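Local coordinates for protein large component of pyocin AP41 (Pseudomonas aeruginosa, PDB 4UHQ) that probably cleaves DNA as the metal-binding, HNH-type nuclease domain of a bacteriocin, at residues R49-S57 against F73-Y81. Residues are numbered along the deposited sequence; the frame is centred on the assembly and turned at random.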
loop_
_atom_site.group_PDB
_atom_site.type_symbol
_atom_site.label_atom_id
_atom_site.label_comp_id
_atom_site.label_asym_id
_atom_site.label_seq_id
_atom_site.Cartn_x
_atom_site.Cartn_y
_atom_site.Cartn_z
ATOM N N ARG A 49 6.790 -4.028 4.332
ATOM C CA ARG A 49 5.489 -3.506 4.743
ATOM C C ARG A 49 5.621 -2.688 6.036
ATOM O O ARG A 49 5.047 -1.590 6.161
ATOM C CB ARG A 49 4.503 -4.659 4.947
ATOM C CG ARG A 49 3.093 -4.255 5.391
ATOM C CD ARG A 49 2.243 -5.506 5.577
ATOM N NE ARG A 49 2.661 -6.231 6.779
ATOM C CZ ARG A 49 2.965 -7.526 6.830
ATOM N NH1 ARG A 49 2.903 -8.282 5.737
ATOM N NH2 ARG A 49 3.332 -8.075 7.990
ATOM N N GLU A 50 6.363 -3.215 6.998
ATOM C CA GLU A 50 6.579 -2.522 8.261
ATOM C C GLU A 50 7.303 -1.205 8.027
ATOM O O GLU A 50 6.890 -0.175 8.565
ATOM C CB GLU A 50 7.352 -3.423 9.231
ATOM C CG GLU A 50 6.531 -4.555 9.699
ATOM C CD GLU A 50 7.339 -5.586 10.466
ATOM O OE1 GLU A 50 8.591 -5.467 10.510
ATOM O OE2 GLU A 50 6.728 -6.526 11.011
ATOM N N GLN A 51 8.346 -1.187 7.198
ATOM C CA GLN A 51 9.087 0.050 7.005
ATOM C C GLN A 51 8.260 1.022 6.182
ATOM O O GLN A 51 8.373 2.245 6.350
ATOM C CB GLN A 51 10.465 -0.218 6.366
ATOM C CG GLN A 51 11.376 -1.065 7.248
ATOM C CD GLN A 51 12.820 -1.117 6.760
ATOM O OE1 GLN A 51 13.364 -0.124 6.281
ATOM N NE2 GLN A 51 13.444 -2.280 6.896
ATOM N N PHE A 52 7.399 0.488 5.305
ATOM C CA PHE A 52 6.512 1.341 4.538
ATOM C C PHE A 52 5.600 2.122 5.493
ATOM O O PHE A 52 5.440 3.345 5.384
ATOM C CB PHE A 52 5.658 0.493 3.559
ATOM C CG PHE A 52 4.648 1.302 2.824
ATOM C CD1 PHE A 52 3.384 1.499 3.360
ATOM C CD2 PHE A 52 4.941 1.824 1.593
ATOM C CE1 PHE A 52 2.449 2.296 2.690
ATOM C CE2 PHE A 52 3.994 2.572 0.878
ATOM C CZ PHE A 52 2.753 2.835 1.446
ATOM N N TRP A 53 4.944 1.423 6.408
ATOM C CA TRP A 53 3.989 2.147 7.244
ATOM C C TRP A 53 4.735 3.038 8.226
ATOM O O TRP A 53 4.230 4.104 8.598
ATOM C CB TRP A 53 3.045 1.208 7.960
ATOM C CG TRP A 53 2.078 0.594 6.960
ATOM C CD1 TRP A 53 2.039 -0.706 6.578
ATOM C CD2 TRP A 53 1.079 1.294 6.199
ATOM N NE1 TRP A 53 1.039 -0.876 5.633
ATOM C CE2 TRP A 53 0.459 0.328 5.361
ATOM C CE3 TRP A 53 0.679 2.641 6.103
ATOM C CZ2 TRP A 53 -0.578 0.640 4.487
ATOM C CZ3 TRP A 53 -0.380 2.940 5.235
ATOM C CH2 TRP A 53 -0.978 1.944 4.424
ATOM N N MET A 54 5.948 2.647 8.656
ATOM C CA MET A 54 6.744 3.592 9.486
ATOM C C MET A 54 7.094 4.859 8.695
ATOM O O MET A 54 7.082 5.961 9.268
ATOM C CB MET A 54 8.004 2.912 9.978
ATOM C CG MET A 54 7.679 1.684 10.763
ATOM S SD MET A 54 8.725 1.686 12.192
ATOM C CE MET A 54 8.475 3.429 12.705
ATOM N N ALA A 55 7.386 4.729 7.400
ATOM C CA ALA A 55 7.639 5.919 6.581
ATOM C C ALA A 55 6.406 6.810 6.519
ATOM O O ALA A 55 6.519 8.039 6.625
ATOM C CB ALA A 55 8.066 5.519 5.157
ATOM N N VAL A 56 5.237 6.203 6.364
ATOM C CA VAL A 56 3.984 6.973 6.421
ATOM C C VAL A 56 3.904 7.736 7.729
ATOM O O VAL A 56 3.519 8.909 7.783
ATOM C CB VAL A 56 2.783 6.042 6.237
ATOM C CG1 VAL A 56 1.436 6.724 6.546
ATOM C CG2 VAL A 56 2.784 5.496 4.784
ATOM N N SER A 57 4.220 7.061 8.819
ATOM C CA SER A 57 4.099 7.683 10.152
ATOM C C SER A 57 4.987 8.907 10.334
ATOM O O SER A 57 4.687 9.765 11.191
ATOM C CB SER A 57 4.400 6.617 11.231
ATOM O OG SER A 57 5.817 6.497 11.490
ATOM N N PHE A 73 -1.082 3.127 14.997
ATOM C CA PHE A 73 -0.664 1.865 14.363
ATOM C C PHE A 73 0.453 2.045 13.340
ATOM O O PHE A 73 1.395 1.235 13.371
ATOM C CB PHE A 73 -1.900 1.158 13.765
ATOM C CG PHE A 73 -2.802 0.600 14.829
ATOM C CD1 PHE A 73 -2.369 -0.430 15.681
ATOM C CD2 PHE A 73 -4.075 1.093 15.001
ATOM C CE1 PHE A 73 -3.199 -0.937 16.696
ATOM C CE2 PHE A 73 -4.860 0.603 16.037
ATOM C CZ PHE A 73 -4.442 -0.380 16.857
ATOM N N VAL A 74 0.405 3.064 12.477
ATOM C CA VAL A 74 1.480 3.171 11.482
ATOM C C VAL A 74 2.796 3.515 12.152
ATOM O O VAL A 74 3.846 3.108 11.634
ATOM C CB VAL A 74 1.171 4.166 10.312
ATOM C CG1 VAL A 74 -0.059 3.609 9.501
ATOM C CG2 VAL A 74 0.876 5.576 10.815
ATOM N N SER A 75 2.754 4.198 13.302
ATOM C CA SER A 75 4.025 4.467 14.007
ATOM C C SER A 75 4.691 3.193 14.501
ATOM O O SER A 75 5.887 3.192 14.841
ATOM C CB SER A 75 3.757 5.421 15.170
ATOM O OG SER A 75 3.174 4.801 16.327
ATOM N N GLN A 76 3.912 2.116 14.586
ATOM C CA GLN A 76 4.442 0.814 14.988
ATOM C C GLN A 76 4.763 -0.083 13.809
ATOM O O GLN A 76 5.114 -1.253 14.004
ATOM C CB GLN A 76 3.436 0.119 15.904
ATOM C CG GLN A 76 3.023 0.955 17.125
ATOM C CD GLN A 76 4.197 1.352 17.952
ATOM O OE1 GLN A 76 4.859 0.498 18.535
ATOM N NE2 GLN A 76 4.489 2.641 18.012
ATOM N N GLY A 77 4.667 0.464 12.604
ATOM C CA GLY A 77 4.921 -0.328 11.400
ATOM C C GLY A 77 3.759 -1.239 11.038
ATOM O O GLY A 77 3.919 -2.200 10.273
ATOM N N LEU A 78 2.591 -0.953 11.602
ATOM C CA LEU A 78 1.392 -1.729 11.290
ATOM C C LEU A 78 0.445 -0.996 10.370
ATOM O O LEU A 78 0.367 0.221 10.383
ATOM C CB LEU A 78 0.645 -2.074 12.581
ATOM C CG LEU A 78 1.507 -2.835 13.566
ATOM C CD1 LEU A 78 0.752 -2.945 14.903
ATOM C CD2 LEU A 78 1.810 -4.205 13.038
ATOM N N ALA A 79 -0.255 -1.730 9.512
ATOM C CA ALA A 79 -1.173 -1.084 8.610
ATOM C C ALA A 79 -2.362 -0.461 9.315
ATOM O O ALA A 79 -2.861 -0.992 10.302
ATOM C CB ALA A 79 -1.670 -2.093 7.559
ATOM N N PRO A 80 -2.866 0.655 8.765
ATOM C CA PRO A 80 -4.033 1.281 9.390
ATOM C C PRO A 80 -5.292 0.494 9.014
ATOM O O PRO A 80 -5.313 -0.204 7.978
ATOM C CB PRO A 80 -4.079 2.681 8.775
ATOM C CG PRO A 80 -3.337 2.564 7.445
ATOM C CD PRO A 80 -2.360 1.411 7.611
ATOM N N TYR A 81 -6.292 0.548 9.853
ATOM C CA TYR A 81 -7.579 -0.109 9.592
ATOM C C TYR A 81 -8.413 0.686 8.635
ATOM O O TYR A 81 -8.519 1.912 8.714
ATOM C CB TYR A 81 -8.369 -0.248 10.910
ATOM C CG TYR A 81 -7.764 -1.204 11.887
ATOM C CD1 TYR A 81 -6.830 -0.755 12.816
ATOM C CD2 TYR A 81 -8.110 -2.547 11.896
ATOM C CE1 TYR A 81 -6.278 -1.607 13.745
ATOM C CE2 TYR A 81 -7.562 -3.422 12.821
ATOM C CZ TYR A 81 -6.625 -2.947 13.723
ATOM O OH TYR A 81 -6.074 -3.812 14.639
HETATM O O HOH W 1 2.922 -4.546 9.239
#
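G77 and E50 bring their backbones to 4.2 Å, CA to CA, where the Schellman motif ending helix 68-75 packs on helix 45-57 in the colicin/pyocin-type DNase domain. The motif is defined by G77 N bonding V74 O and L78 N bonding F73 O, with G77 as C-prime residue at phi 77°. No direct hydrogen bond crosses the interface; the backbone evidence is a CA-H...O contact, E50 CA to G77 O at 3.4 Å and 160° at the hydrogen. W53 makes the largest contribution from helix 45-57. Its indole is sandwiched: P80 CD stands 3.3 Å from the centroid of the six-membered ring, 7° off the normal, and A79 CA covers the five-membered ring on that same face, while F52 CD1 lies over the opposite one. V74 CG1 meets W53 CE3 obliquely at 3.6 Å, and V74 also touches L63 of helix 60-63. The first torsion of M54, with CG anti to the carbonyl carbon, lays CG against G77 CA, and bends at chi2 and chi3 carry M54 CE to 3.4 Å from S75 O. At the helix end, S57 CB lies against S75 CA at 3.5 Å; its hydroxyl turns back to bond M54 O. E50 directs its carboxylate to R46, leaving CB and CG beside G77 O. G77 O also accepts from a water oxygen at 2.8 Å, which in turn accepts from R49 NE in the guanidinium plane.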